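Local coordinates for protein RNA-dependent RNA polymerase (Toscana virus, PDB 6QW0) that probably serves as the cap-snatching endonuclease of the viral polymerase, a manganese-binding nuclease that would cleave capped host RNA to supply primers for transcription, at residues 19-24 with 138-143; 29-34 with 56-61; 173-178 with 187-192. One frame throughout, in Å; residues are numbered along the deposited sequence.

Overall arrangement
Three degrees of burial are sampled here, and the chemistry changes with each. Contact 3 lies in the interior and is made by branched aliphatic side chains between strand 174-177 and helix 183-203. Contact 1, only partly buried, sets strand 22-25 against helix 136-157 and adds a charged outer edge to a small apolar centre. Both belong to the same mixed sheet, in which their two strands are antiparallel neighbours, while their helices lie against opposite faces. Contact 2 is a surface meeting of two loops, held chiefly by a side-chain amide, with a weak water bridge beside it; its centre is about 25 Å from that of contact 1, but it touches helix 183-203 of contact 3.

Contact 1: residues 19-24 with 138-143; sequences HPLRRY and SADLAA
R23 NH2 lies where two kinds of contact converge: it donates a hydrogen bond to OD1 of N137 and also rests against D140, coming within 3.5 Å of D140 CB. The setting is the PD-(D/E)XK nuclease fold, in which helices cover a central mixed sheet; here strand 22-25 and the loop leading into it meet helix 136-157 near its start. The arginine crosses the aspartate at about a right angle, and its guanidinium meets D140 CB obliquely. R23 CG stands beside the backbone N (chi1 -56°), and from there the chain runs extended as far as NE, long enough to bring the guanidinium to the helix. Although the guanidinium and carboxylate planes are only 35° apart, R23 NH2 and D140 OD1 are separated by 4.3 Å, beyond a salt bridge. D140 finds its closer charged partner within its own helix, where OD2 pairs with NE of R144. The opposite charges of R23 and D140 probably still attract at this distance, so the outer side may have a modest electrostatic component.

Deeper in, the character turns apolar. L21 points at the helix and presents both branches of its fork to the methyl of A143, while also touching V176, I147 and the side chain of R144. The helix meets the sheet through alanines: A143 packs on I167 and A169 of strand 163-171, and A139 touches V176 and H171. The A143 side chain is about 11 Å from a bound manganese(III) ion. In the apolar pair, L21 CD1 approaches A143 CB to 3.9 Å and CD2 the same methyl at 4.1 Å.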
ATOM      1  N   HIS A  19      -8.748 -12.604  -2.098  1.00 18.03           N
ATOM      2  CA  HIS A  19      -9.829 -12.145  -2.958  1.00 20.00           C
ATOM      3  C   HIS A  19      -9.269 -11.869  -4.353  1.00 18.13           C
ATOM      4  O   HIS A  19      -8.081 -11.585  -4.499  1.00 19.04           O
ATOM      5  CB  HIS A  19     -10.482 -10.880  -2.387  1.00 21.89           C
ATOM      6  CG  HIS A  19     -11.244 -11.121  -1.121  1.00 19.67           C
ATOM      7  ND1 HIS A  19     -12.600 -11.368  -1.102  1.00 21.12           N
ATOM      8  CD2 HIS A  19     -10.832 -11.173   0.167  1.00 22.14           C
ATOM      9  CE1 HIS A  19     -12.992 -11.562   0.145  1.00 21.60           C
ATOM     10  NE2 HIS A  19     -11.938 -11.444   0.935  1.00 23.22           N
ATOM     11  N   PRO A  20     -10.093 -12.000  -5.397  1.00 19.70           N
ATOM     12  CA  PRO A  20      -9.574 -11.869  -6.773  1.00 17.80           C
ATOM     13  C   PRO A  20      -9.152 -10.442  -7.090  1.00 20.37           C
ATOM     14  O   PRO A  20      -9.788  -9.479  -6.663  1.00 19.90           O
ATOM     15  CB  PRO A  20     -10.760 -12.306  -7.650  1.00 21.18           C
ATOM     16  CG  PRO A  20     -11.969 -12.159  -6.761  1.00 29.73           C
ATOM     17  CD  PRO A  20     -11.502 -12.416  -5.352  1.00 19.95           C
ATOM     18  N   LEU A  21      -8.058 -10.318  -7.843  1.00 22.07           N
ATOM     19  CA  LEU A  21      -7.605  -9.015  -8.316  1.00 23.45           C
ATOM     20  C   LEU A  21      -8.582  -8.450  -9.335  1.00 23.20           C
ATOM     21  O   LEU A  21      -9.093  -9.169 -10.198  1.00 24.10           O
ATOM     22  CB  LEU A  21      -6.215  -9.119  -8.939  1.00 21.39           C
ATOM     23  CG  LEU A  21      -5.056  -9.486  -8.002  1.00 24.10           C
ATOM     24  CD1 LEU A  21      -3.853  -9.877  -8.831  1.00 25.65           C
ATOM     25  CD2 LEU A  21      -4.704  -8.358  -7.002  1.00 23.22           C
ATOM     26  N   ARG A  22      -8.841  -7.151  -9.218  1.00 20.68           N
ATOM     27  CA  ARG A  22      -9.707  -6.412 -10.124  1.00 22.04           C
ATOM     28  C   ARG A  22      -8.926  -5.269 -10.754  1.00 21.83           C
ATOM     29  O   ARG A  22      -8.016  -4.694 -10.139  1.00 21.58           O
ATOM     30  CB  ARG A  22     -10.928  -5.852  -9.381  1.00 23.53           C
ATOM     31  CG  ARG A  22     -11.812  -6.945  -8.744  1.00 31.37           C
ATOM     32  CD  ARG A  22     -12.838  -6.361  -7.777  1.00 34.37           C
ATOM     33  NE  ARG A  22     -13.500  -5.196  -8.355  1.00 35.72           N
ATOM     34  CZ  ARG A  22     -14.406  -4.451  -7.729  1.00 38.99           C
ATOM     35  NH1 ARG A  22     -14.782  -4.749  -6.491  1.00 34.58           N
ATOM     36  NH2 ARG A  22     -14.934  -3.401  -8.346  1.00 35.89           N
ATOM     37  N   ARG A  23      -9.320  -4.906 -11.971  1.00 22.93           N
ATOM     38  CA  ARG A  23      -8.740  -3.751 -12.644  1.00 24.00           C
ATOM     39  C   ARG A  23      -9.652  -2.546 -12.479  1.00 24.30           C
ATOM     40  O   ARG A  23     -10.868  -2.638 -12.687  1.00 27.49           O
ATOM     41  CB  ARG A  23      -8.501  -4.031 -14.128  1.00 24.80           C
ATOM     42  CG  ARG A  23      -7.632  -5.248 -14.385  1.00 30.15           C
ATOM     43  CD  ARG A  23      -6.917  -5.156 -15.722  1.00 35.96           C
ATOM     44  NE  ARG A  23      -5.909  -6.205 -15.847  1.00 35.19           N
ATOM     45  CZ  ARG A  23      -5.032  -6.279 -16.840  1.00 38.74           C
ATOM     46  NH1 ARG A  23      -5.039  -5.362 -17.806  1.00 36.20           N
ATOM     47  NH2 ARG A  23      -4.156  -7.270 -16.866  1.00 32.95           N
ATOM     48  N   TYR A  24      -9.058  -1.419 -12.101  1.00 22.02           N
ATOM     49  CA  TYR A  24      -9.761  -0.162 -11.902  1.00 22.79           C
ATOM     50  C   TYR A  24      -9.127   0.889 -12.795  1.00 23.46           C
ATOM     51  O   TYR A  24      -7.902   0.950 -12.904  1.00 23.92           O
ATOM     52  CB  TYR A  24      -9.653   0.324 -10.461  1.00 24.45           C
ATOM     53  CG  TYR A  24     -10.284  -0.553  -9.409  1.00 24.08           C
ATOM     54  CD1 TYR A  24     -11.602  -0.376  -9.046  1.00 22.13           C
ATOM     55  CD2 TYR A  24      -9.539  -1.514  -8.745  1.00 23.56           C
ATOM     56  CE1 TYR A  24     -12.185  -1.136  -8.056  1.00 23.88           C
ATOM     57  CE2 TYR A  24     -10.121  -2.298  -7.752  1.00 23.47           C
ATOM     58  CZ  TYR A  24     -11.443  -2.087  -7.417  1.00 24.29           C
ATOM     59  OH  TYR A  24     -12.057  -2.823  -6.430  1.00 28.12           O
ATOM     60  N   SER A 138       1.189  -4.360 -16.964  1.00 29.73           N
ATOM     61  CA  SER A 138       2.352  -4.327 -16.086  1.00 27.90           C
ATOM     62  C   SER A 138       1.928  -4.289 -14.621  1.00 26.52           C
ATOM     63  O   SER A 138       2.569  -4.915 -13.765  1.00 30.36           O
ATOM     64  CB  SER A 138       3.233  -3.124 -16.421  1.00 32.77           C
ATOM     65  OG  SER A 138       4.448  -3.181 -15.691  1.00 46.71           O
ATOM     66  N   ALA A 139       0.852  -3.552 -14.317  1.00 30.00           N
ATOM     67  CA  ALA A 139       0.355  -3.488 -12.944  1.00 26.41           C
ATOM     68  C   ALA A 139      -0.161  -4.841 -12.481  1.00 30.91           C
ATOM     69  O   ALA A 139       0.036  -5.218 -11.320  1.00 28.34           O
ATOM     70  CB  ALA A 139      -0.748  -2.440 -12.822  1.00 28.49           C
ATOM     71  N   ASP A 140      -0.838  -5.580 -13.363  1.00 28.20           N
ATOM     72  CA  ASP A 140      -1.290  -6.913 -12.969  1.00 25.05           C
ATOM     73  C   ASP A 140      -0.108  -7.830 -12.685  1.00 28.13           C
ATOM     74  O   ASP A 140      -0.123  -8.581 -11.705  1.00 28.57           O
ATOM     75  CB  ASP A 140      -2.195  -7.525 -14.032  1.00 31.04           C
ATOM     76  CG  ASP A 140      -2.586  -8.955 -13.684  1.00 38.00           C
ATOM     77  OD1 ASP A 140      -3.632  -9.154 -13.028  1.00 40.16           O
ATOM     78  OD2 ASP A 140      -1.819  -9.878 -14.026  1.00 39.88           O
ATOM     79  N   LEU A 141       0.945  -7.764 -13.505  1.00 26.49           N
ATOM     80  CA  LEU A 141       2.128  -8.572 -13.227  1.00 29.90           C
ATOM     81  C   LEU A 141       2.768  -8.170 -11.905  1.00 29.29           C
ATOM     82  O   LEU A 141       3.213  -9.026 -11.133  1.00 29.09           O
ATOM     83  CB  LEU A 141       3.138  -8.451 -14.371  1.00 31.94           C
ATOM     84  CG  LEU A 141       4.474  -9.181 -14.212  1.00 34.58           C
ATOM     85  CD1 LEU A 141       4.272 -10.678 -14.011  1.00 39.54           C
ATOM     86  CD2 LEU A 141       5.350  -8.919 -15.431  1.00 37.50           C
ATOM     87  N   ALA A 142       2.818  -6.872 -11.624  1.00 26.69           N
ATOM     88  CA  ALA A 142       3.407  -6.416 -10.370  1.00 25.33           C
ATOM     89  C   ALA A 142       2.612  -6.927  -9.173  1.00 23.51           C
ATOM     90  O   ALA A 142       3.197  -7.353  -8.172  1.00 27.77           O
ATOM     91  CB  ALA A 142       3.487  -4.890 -10.361  1.00 28.33           C
ATOM     92  N   ALA A 143       1.278  -6.879  -9.261  1.00 26.11           N
ATOM     93  CA  ALA A 143       0.438  -7.423  -8.192  1.00 26.13           C
ATOM     94  C   ALA A 143       0.692  -8.911  -7.991  1.00 26.50           C
ATOM     95  O   ALA A 143       0.804  -9.386  -6.856  1.00 26.24           O
ATOM     96  CB  ALA A 143      -1.040  -7.172  -8.502  1.00 23.34           C
TER

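Contact 2: residues 29-34 with 56-61; sequences YDTPIP and DGQSGS. With SO4 (sulfate ion), chain E.
The carboxamide of Q58 bridges the two loops, NE2 donating to P32 O at 2.9 Å. Q58 opens a type II beta turn running to S61, with G60 supplying the positive phi of its third position. Q58 CG sits in the crowded position between the backbone N and the carbonyl carbon (chi1 77°), the chain beyond extended. The same NE2 donates to S59 O at 2.9 Å, nearly in line with that carbonyl, whereas P32 O is met at 138°, with the donor tilted from its plane. Both acceptors lie in the amide plane; with OE1 taking a bond from A55 N, the rotation of the group is fixed.

T31 turns its methyl to the glutamine: CG2, anti to the backbone N, slides past to within 3.4 Å of Q58 NE2. Its OG1 bonds to I28 O, and P32 CD lies 3.4 Å from Q58 OE1. F191 of helix 183-203 touches T31 and S59, while E188 accepts a bond from G60 N. Y29 N donates to a sulfate O1 at 2.7 Å, which R194 also binds. Between the loops, a water accepts a hydrogen bond from S59 N at 3.3 Å and donates weakly to T31 OG1.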
ATOM      1  N   TYR A  29      -9.446  13.031 -15.012  1.00 32.08           N
ATOM      2  CA  TYR A  29      -9.860  13.962 -16.063  1.00 45.95           C
ATOM      3  C   TYR A  29      -8.995  15.214 -15.967  1.00 40.15           C
ATOM      4  O   TYR A  29      -7.764  15.106 -15.865  1.00 42.88           O
ATOM      5  CB  TYR A  29     -11.377  14.163 -16.051  1.00 46.66           C
ATOM      6  CG  TYR A  29     -12.122  12.879 -16.325  1.00 43.38           C
ATOM      7  CD1 TYR A  29     -13.388  12.642 -15.808  1.00 47.37           C
ATOM      8  CD2 TYR A  29     -11.539  11.894 -17.105  1.00 48.40           C
ATOM      9  CE1 TYR A  29     -14.058  11.448 -16.074  1.00 46.44           C
ATOM     10  CE2 TYR A  29     -12.191  10.707 -17.373  1.00 50.07           C
ATOM     11  CZ  TYR A  29     -13.454  10.486 -16.858  1.00 49.22           C
ATOM     12  OH  TYR A  29     -14.109   9.297 -17.124  1.00 60.25           O
ATOM     13  N   ASP A  30      -9.566  16.405 -15.990  1.00 44.68           N
ATOM     14  CA  ASP A  30      -8.779  17.628 -16.029  1.00 40.47           C
ATOM     15  C   ASP A  30      -8.902  18.300 -14.663  1.00 42.23           C
ATOM     16  O   ASP A  30      -9.637  19.272 -14.486  1.00 53.53           O
ATOM     17  CB  ASP A  30      -9.279  18.498 -17.167  1.00 42.94           C
ATOM     18  CG  ASP A  30      -8.382  19.668 -17.439  1.00 41.60           C
ATOM     19  OD1 ASP A  30      -7.409  19.858 -16.676  1.00 46.70           O
ATOM     20  OD2 ASP A  30      -8.637  20.388 -18.420  1.00 50.49           O
ATOM     21  N   THR A  31      -8.163  17.762 -13.682  1.00 42.81           N
ATOM     22  CA  THR A  31      -8.085  18.120 -12.268  1.00 37.30           C
ATOM     23  C   THR A  31      -6.810  18.906 -11.984  1.00 31.72           C
ATOM     24  O   THR A  31      -5.740  18.544 -12.486  1.00 32.73           O
ATOM     25  CB  THR A  31      -8.107  16.865 -11.387  1.00 36.01           C
ATOM     26  OG1 THR A  31      -9.287  16.099 -11.666  1.00 47.39           O
ATOM     27  CG2 THR A  31      -8.099  17.220  -9.907  1.00 37.62           C
ATOM     28  N   PRO A  32      -6.882  19.981 -11.193  1.00 29.66           N
ATOM     29  CA  PRO A  32      -5.662  20.726 -10.860  1.00 26.56           C
ATOM     30  C   PRO A  32      -4.677  19.853 -10.102  1.00 27.23           C
ATOM     31  O   PRO A  32      -5.055  19.030  -9.268  1.00 30.82           O
ATOM     32  CB  PRO A  32      -6.167  21.882  -9.989  1.00 29.68           C
ATOM     33  CG  PRO A  32      -7.611  22.027 -10.346  1.00 37.22           C
ATOM     34  CD  PRO A  32      -8.087  20.638 -10.659  1.00 35.80           C
ATOM     35  N   ILE A  33      -3.398  20.044 -10.418  1.00 23.04           N
ATOM     36  CA  ILE A  33      -2.295  19.327  -9.800  1.00 19.84           C
ATOM     37  C   ILE A  33      -1.460  20.362  -9.048  1.00 22.15           C
ATOM     38  O   ILE A  33      -1.104  21.389  -9.632  1.00 22.83           O
ATOM     39  CB  ILE A  33      -1.428  18.592 -10.838  1.00 22.05           C
ATOM     40  CG1 ILE A  33      -2.294  17.643 -11.675  1.00 25.22           C
ATOM     41  CG2 ILE A  33      -0.254  17.870 -10.182  1.00 22.90           C
ATOM     42  CD1 ILE A  33      -1.555  17.053 -12.873  1.00 24.93           C
ATOM     43  N   PRO A  34      -1.157  20.169  -7.771  1.00 24.49           N
ATOM     44  CA  PRO A  34      -0.484  21.241  -7.026  1.00 22.69           C
ATOM     45  C   PRO A  34       0.954  21.443  -7.466  1.00 21.75           C
ATOM     46  O   PRO A  34       1.677  20.495  -7.783  1.00 22.39           O
ATOM     47  CB  PRO A  34      -0.551  20.765  -5.569  1.00 22.88           C
ATOM     48  CG  PRO A  34      -0.551  19.263  -5.692  1.00 23.43           C
ATOM     49  CD  PRO A  34      -1.370  18.965  -6.945  1.00 23.20           C
ATOM     50  N   ASP A  56     -11.639  22.143  -2.644  1.00 46.38           N
ATOM     51  CA  ASP A  56     -12.089  21.303  -1.543  1.00 50.97           C
ATOM     52  C   ASP A  56     -12.745  20.039  -2.084  1.00 45.67           C
ATOM     53  O   ASP A  56     -13.675  20.107  -2.893  1.00 47.92           O
ATOM     54  CB  ASP A  56     -13.062  22.077  -0.654  1.00 56.44           C
ATOM     55  N   GLY A  57     -12.228  18.883  -1.670  1.00 50.55           N
ATOM     56  CA  GLY A  57     -12.803  17.610  -2.046  1.00 46.30           C
ATOM     57  C   GLY A  57     -12.361  17.037  -3.379  1.00 50.33           C
ATOM     58  O   GLY A  57     -12.785  15.924  -3.719  1.00 49.52           O
ATOM     59  N   GLN A  58     -11.548  17.755  -4.153  1.00 42.97           N
ATOM     60  CA  GLN A  58     -11.007  17.189  -5.382  1.00 42.17           C
ATOM     61  C   GLN A  58      -9.981  16.112  -5.042  1.00 33.58           C
ATOM     62  O   GLN A  58      -9.520  15.997  -3.905  1.00 36.57           O
ATOM     63  CB  GLN A  58     -10.354  18.277  -6.235  1.00 44.22           C
ATOM     64  CG  GLN A  58      -8.976  18.705  -5.730  1.00 43.01           C
ATOM     65  CD  GLN A  58      -8.155  19.446  -6.776  1.00 40.96           C
ATOM     66  OE1 GLN A  58      -8.544  20.517  -7.248  1.00 47.08           O
ATOM     67  NE2 GLN A  58      -7.024  18.867  -7.155  1.00 38.38           N
ATOM     68  N   SER A  59      -9.608  15.317  -6.045  1.00 28.01           N
ATOM     69  CA  SER A  59      -8.502  14.385  -5.855  1.00 26.48           C
ATOM     70  C   SER A  59      -7.255  15.132  -5.394  1.00 28.97           C
ATOM     71  O   SER A  59      -6.971  16.246  -5.846  1.00 31.34           O
ATOM     72  CB  SER A  59      -8.204  13.619  -7.146  1.00 29.41           C
ATOM     73  OG  SER A  59      -9.278  12.759  -7.490  1.00 31.16           O
ATOM     74  N   GLY A  60      -6.524  14.528  -4.465  1.00 27.26           N
ATOM     75  CA  GLY A  60      -5.338  15.123  -3.898  1.00 23.54           C
ATOM     76  C   GLY A  60      -5.533  15.749  -2.535  1.00 22.92           C
ATOM     77  O   GLY A  60      -4.562  16.254  -1.962  1.00 25.62           O
ATOM     78  N   SER A  61      -6.751  15.709  -1.989  1.00 28.90           N
ATOM     79  CA  SER A  61      -7.007  16.341  -0.702  1.00 30.25           C
ATOM     80  C   SER A  61      -6.248  15.676   0.435  1.00 30.79           C
ATOM     81  O   SER A  61      -6.112  16.282   1.502  1.00 28.65           O
ATOM     82  CB  SER A  61      -8.499  16.319  -0.383  1.00 29.39           C
ATOM     83  OG  SER A  61      -8.972  14.985  -0.336  1.00 44.19           O
TER
HETATM   84  S   SO4 E 303      -7.833   9.766 -16.287  1.00 42.63           S
HETATM   85  O1  SO4 E 303      -8.892  10.761 -16.360  1.00 46.70           O
HETATM   86  O2  SO4 E 303      -6.572  10.346 -16.741  1.00 48.29           O
HETATM   87  O3  SO4 E 303      -8.187   8.624 -17.130  1.00 51.66           O
HETATM   88  O4  SO4 E 303      -7.704   9.340 -14.902  1.00 34.43           O
HETATM   89  O   HOH W   1     -10.981  14.936  -8.979  1.00 53.53           O

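Contact 3: residues 173-178 with 187-192; sequences NGVVSN and NEIVFR. With SO4 (sulfate ion), chain F.
V175 directs its CG2 methyl into the angle between two residues of helix 187-192, I189 and V190, and the three branched side chains meet from different directions. Against I189 the valine crosses at about a right angle, the two CG2 methyls 3.9 Å apart. Against V190 the relation changes: the side chains slide past one another in opposite directions, with V175 CG2 again 3.9 Å from V190 CG2. That V190 methyl, beside its own backbone N because CG1 takes the anti place (chi1 175°), also reaches the strand backbone and lies 3.5 Å from G174 O. The same methyl lies 3.7 Å from G174 CA; the glycine suits its own backbone, where a CB would press on the carbonyl O of N173.

Strand and helix axes cross at 121° and come within 7.9 Å. No hydrogen bond joins the two segments, so the join probably rests on buried apolar packing. At the strand's start, N173 ND2 donates a weak hydrogen bond to a sulfate ion, which A136 N of helix 136-157 also binds.

The packing continues into the sheet: V175 touches I168 and I189 touches V170, both from strand 163-171. Strand 174-177 runs antiparallel between that strand and strand 22-25, with helix 183-203 covering this face and helix 136-157 the other.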
ATOM      1  N   ASN A 173      -2.653   5.048 -15.162  1.00 24.88           N
ATOM      2  CA  ASN A 173      -4.063   5.175 -15.511  1.00 27.73           C
ATOM      3  C   ASN A 173      -4.978   4.300 -14.659  1.00 24.42           C
ATOM      4  O   ASN A 173      -6.124   4.079 -15.035  1.00 26.41           O
ATOM      5  CB  ASN A 173      -4.269   4.853 -16.993  1.00 31.38           C
ATOM      6  CG  ASN A 173      -3.656   5.899 -17.900  1.00 31.11           C
ATOM      7  OD1 ASN A 173      -3.952   7.080 -17.779  1.00 35.39           O
ATOM      8  ND2 ASN A 173      -2.786   5.466 -18.800  1.00 37.35           N
ATOM      9  N   GLY A 174      -4.521   3.800 -13.517  1.00 23.99           N
ATOM     10  CA  GLY A 174      -5.456   3.024 -12.721  1.00 27.84           C
ATOM     11  C   GLY A 174      -4.747   2.214 -11.652  1.00 25.20           C
ATOM     12  O   GLY A 174      -3.597   2.468 -11.322  1.00 22.97           O
ATOM     13  N   VAL A 175      -5.474   1.222 -11.141  1.00 21.61           N
ATOM     14  CA  VAL A 175      -5.041   0.394 -10.024  1.00 20.32           C
ATOM     15  C   VAL A 175      -5.488  -1.029 -10.291  1.00 22.09           C
ATOM     16  O   VAL A 175      -6.598  -1.248 -10.780  1.00 23.93           O
ATOM     17  CB  VAL A 175      -5.651   0.914  -8.701  1.00 24.51           C
ATOM     18  CG1 VAL A 175      -5.544  -0.111  -7.602  1.00 24.62           C
ATOM     19  CG2 VAL A 175      -4.999   2.231  -8.283  1.00 25.37           C
ATOM     20  N   VAL A 176      -4.626  -1.998  -9.982  1.00 21.11           N
ATOM     21  CA  VAL A 176      -5.020  -3.399  -9.886  1.00 19.95           C
ATOM     22  C   VAL A 176      -5.005  -3.763  -8.410  1.00 21.91           C
ATOM     23  O   VAL A 176      -3.971  -3.630  -7.747  1.00 21.91           O
ATOM     24  CB  VAL A 176      -4.093  -4.313 -10.694  1.00 21.81           C
ATOM     25  CG1 VAL A 176      -4.520  -5.768 -10.526  1.00 25.83           C
ATOM     26  CG2 VAL A 176      -4.140  -3.911 -12.168  1.00 22.97           C
ATOM     27  N   SER A 177      -6.152  -4.204  -7.893  1.00 21.34           N
ATOM     28  CA  SER A 177      -6.256  -4.475  -6.459  1.00 18.77           C
ATOM     29  C   SER A 177      -7.361  -5.489  -6.223  1.00 20.15           C
ATOM     30  O   SER A 177      -8.337  -5.544  -6.972  1.00 20.63           O
ATOM     31  CB  SER A 177      -6.563  -3.193  -5.667  1.00 21.51           C
ATOM     32  OG  SER A 177      -6.584  -3.454  -4.263  1.00 21.08           O
ATOM     33  N   ASN A 178      -7.228  -6.268  -5.146  1.00 20.80           N
ATOM     34  CA  ASN A 178      -8.340  -7.106  -4.718  1.00 20.71           C
ATOM     35  C   ASN A 178      -9.116  -6.489  -3.553  1.00 19.44           C
ATOM     36  O   ASN A 178     -10.044  -7.120  -3.035  1.00 21.96           O
ATOM     37  CB  ASN A 178      -7.871  -8.545  -4.398  1.00 18.88           C
ATOM     38  CG  ASN A 178      -6.732  -8.620  -3.399  1.00 20.89           C
ATOM     39  OD1 ASN A 178      -6.124  -7.620  -3.033  1.00 19.33           O
ATOM     40  ND2 ASN A 178      -6.426  -9.842  -2.965  1.00 18.60           N
ATOM     41  N   ASN A 187      -8.819   7.119  -7.640  1.00 22.56           N
ATOM     42  CA  ASN A 187      -8.291   8.399  -8.106  1.00 25.15           C
ATOM     43  C   ASN A 187      -7.260   8.984  -7.146  1.00 25.32           C
ATOM     44  O   ASN A 187      -6.297   9.623  -7.584  1.00 24.76           O
ATOM     45  CB  ASN A 187      -9.441   9.384  -8.321  1.00 24.39           C
ATOM     46  CG  ASN A 187     -10.216   9.101  -9.589  1.00 25.48           C
ATOM     47  OD1 ASN A 187      -9.802   8.294 -10.425  1.00 25.94           O
ATOM     48  ND2 ASN A 187     -11.350   9.778  -9.745  1.00 29.92           N
ATOM     49  N   GLU A 188      -7.446   8.814  -5.831  1.00 19.99           N
ATOM     50  CA  GLU A 188      -6.472   9.381  -4.896  1.00 22.11           C
ATOM     51  C   GLU A 188      -5.124   8.680  -5.016  1.00 21.99           C
ATOM     52  O   GLU A 188      -4.075   9.330  -5.042  1.00 22.94           O
ATOM     53  CB  GLU A 188      -7.002   9.306  -3.462  1.00 24.72           C
ATOM     54  CG  GLU A 188      -6.224  10.179  -2.468  1.00 22.84           C
ATOM     55  CD  GLU A 188      -6.493  11.671  -2.657  1.00 25.57           C
ATOM     56  OE1 GLU A 188      -7.436  12.022  -3.396  1.00 27.97           O
ATOM     57  OE2 GLU A 188      -5.744  12.478  -2.079  1.00 25.94           O
ATOM     58  N   ILE A 189      -5.134   7.349  -5.124  1.00 21.98           N
ATOM     59  CA  ILE A 189      -3.895   6.609  -5.325  1.00 22.48           C
ATOM     60  C   ILE A 189      -3.216   7.031  -6.626  1.00 23.18           C
ATOM     61  O   ILE A 189      -2.018   7.337  -6.652  1.00 24.26           O
ATOM     62  CB  ILE A 189      -4.176   5.095  -5.290  1.00 21.25           C
ATOM     63  CG1 ILE A 189      -4.591   4.684  -3.865  1.00 24.05           C
ATOM     64  CG2 ILE A 189      -2.960   4.304  -5.758  1.00 24.00           C
ATOM     65  CD1 ILE A 189      -5.480   3.436  -3.818  1.00 22.93           C
ATOM     66  N   VAL A 190      -3.970   7.040  -7.729  1.00 22.96           N
ATOM     67  CA  VAL A 190      -3.389   7.402  -9.020  1.00 22.43           C
ATOM     68  C   VAL A 190      -2.918   8.856  -9.017  1.00 21.01           C
ATOM     69  O   VAL A 190      -1.815   9.160  -9.482  1.00 22.99           O
ATOM     70  CB  VAL A 190      -4.394   7.131 -10.154  1.00 19.97           C
ATOM     71  CG1 VAL A 190      -3.828   7.615 -11.496  1.00 22.77           C
ATOM     72  CG2 VAL A 190      -4.727   5.646 -10.238  1.00 23.03           C
ATOM     73  N   PHE A 191      -3.726   9.762  -8.474  1.00 19.78           N
ATOM     74  CA  PHE A 191      -3.328  11.172  -8.413  1.00 20.11           C
ATOM     75  C   PHE A 191      -2.010  11.352  -7.658  1.00 23.37           C
ATOM     76  O   PHE A 191      -1.115  12.083  -8.100  1.00 24.23           O
ATOM     77  CB  PHE A 191      -4.448  11.983  -7.765  1.00 22.40           C
ATOM     78  CG  PHE A 191      -4.246  13.472  -7.837  1.00 20.56           C
ATOM     79  CD1 PHE A 191      -3.539  14.134  -6.843  1.00 23.93           C
ATOM     80  CD2 PHE A 191      -4.770  14.210  -8.886  1.00 24.33           C
ATOM     81  CE1 PHE A 191      -3.352  15.504  -6.888  1.00 23.77           C
ATOM     82  CE2 PHE A 191      -4.587  15.589  -8.940  1.00 24.67           C
ATOM     83  CZ  PHE A 191      -3.883  16.234  -7.945  1.00 25.05           C
ATOM     84  N   ARG A 192      -1.875  10.701  -6.499  1.00 20.93           N
ATOM     85  CA  ARG A 192      -0.640  10.807  -5.728  1.00 22.15           C
ATOM     86  C   ARG A 192       0.538  10.173  -6.461  1.00 20.90           C
ATOM     87  O   ARG A 192       1.669  10.672  -6.369  1.00 23.15           O
ATOM     88  CB  ARG A 192      -0.827  10.152  -4.347  1.00 22.93           C
ATOM     89  CG  ARG A 192      -1.818  10.892  -3.442  1.00 25.13           C
ATOM     90  CD  ARG A 192      -1.934  10.219  -2.039  1.00 21.61           C
ATOM     91  NE  ARG A 192      -0.664  10.225  -1.318  1.00 23.22           N
ATOM     92  CZ  ARG A 192      -0.392  10.988  -0.262  1.00 23.50           C
ATOM     93  NH1 ARG A 192      -1.310  11.818   0.228  1.00 23.64           N
ATOM     94  NH2 ARG A 192       0.805  10.929   0.301  1.00 24.55           N
TER
HETATM   95  S   SO4 F 304      -3.453   1.253 -20.177  1.00 61.27           S
HETATM   96  O1  SO4 F 304      -2.624   2.192 -19.424  1.00 61.75           O
HETATM   97  O2  SO4 F 304      -4.860   1.506 -19.881  1.00 58.63           O
HETATM   98  O3  SO4 F 304      -3.113  -0.112 -19.796  1.00 53.84           O
HETATM   99  O4  SO4 F 304      -3.201   1.436 -21.605  1.00 65.41           O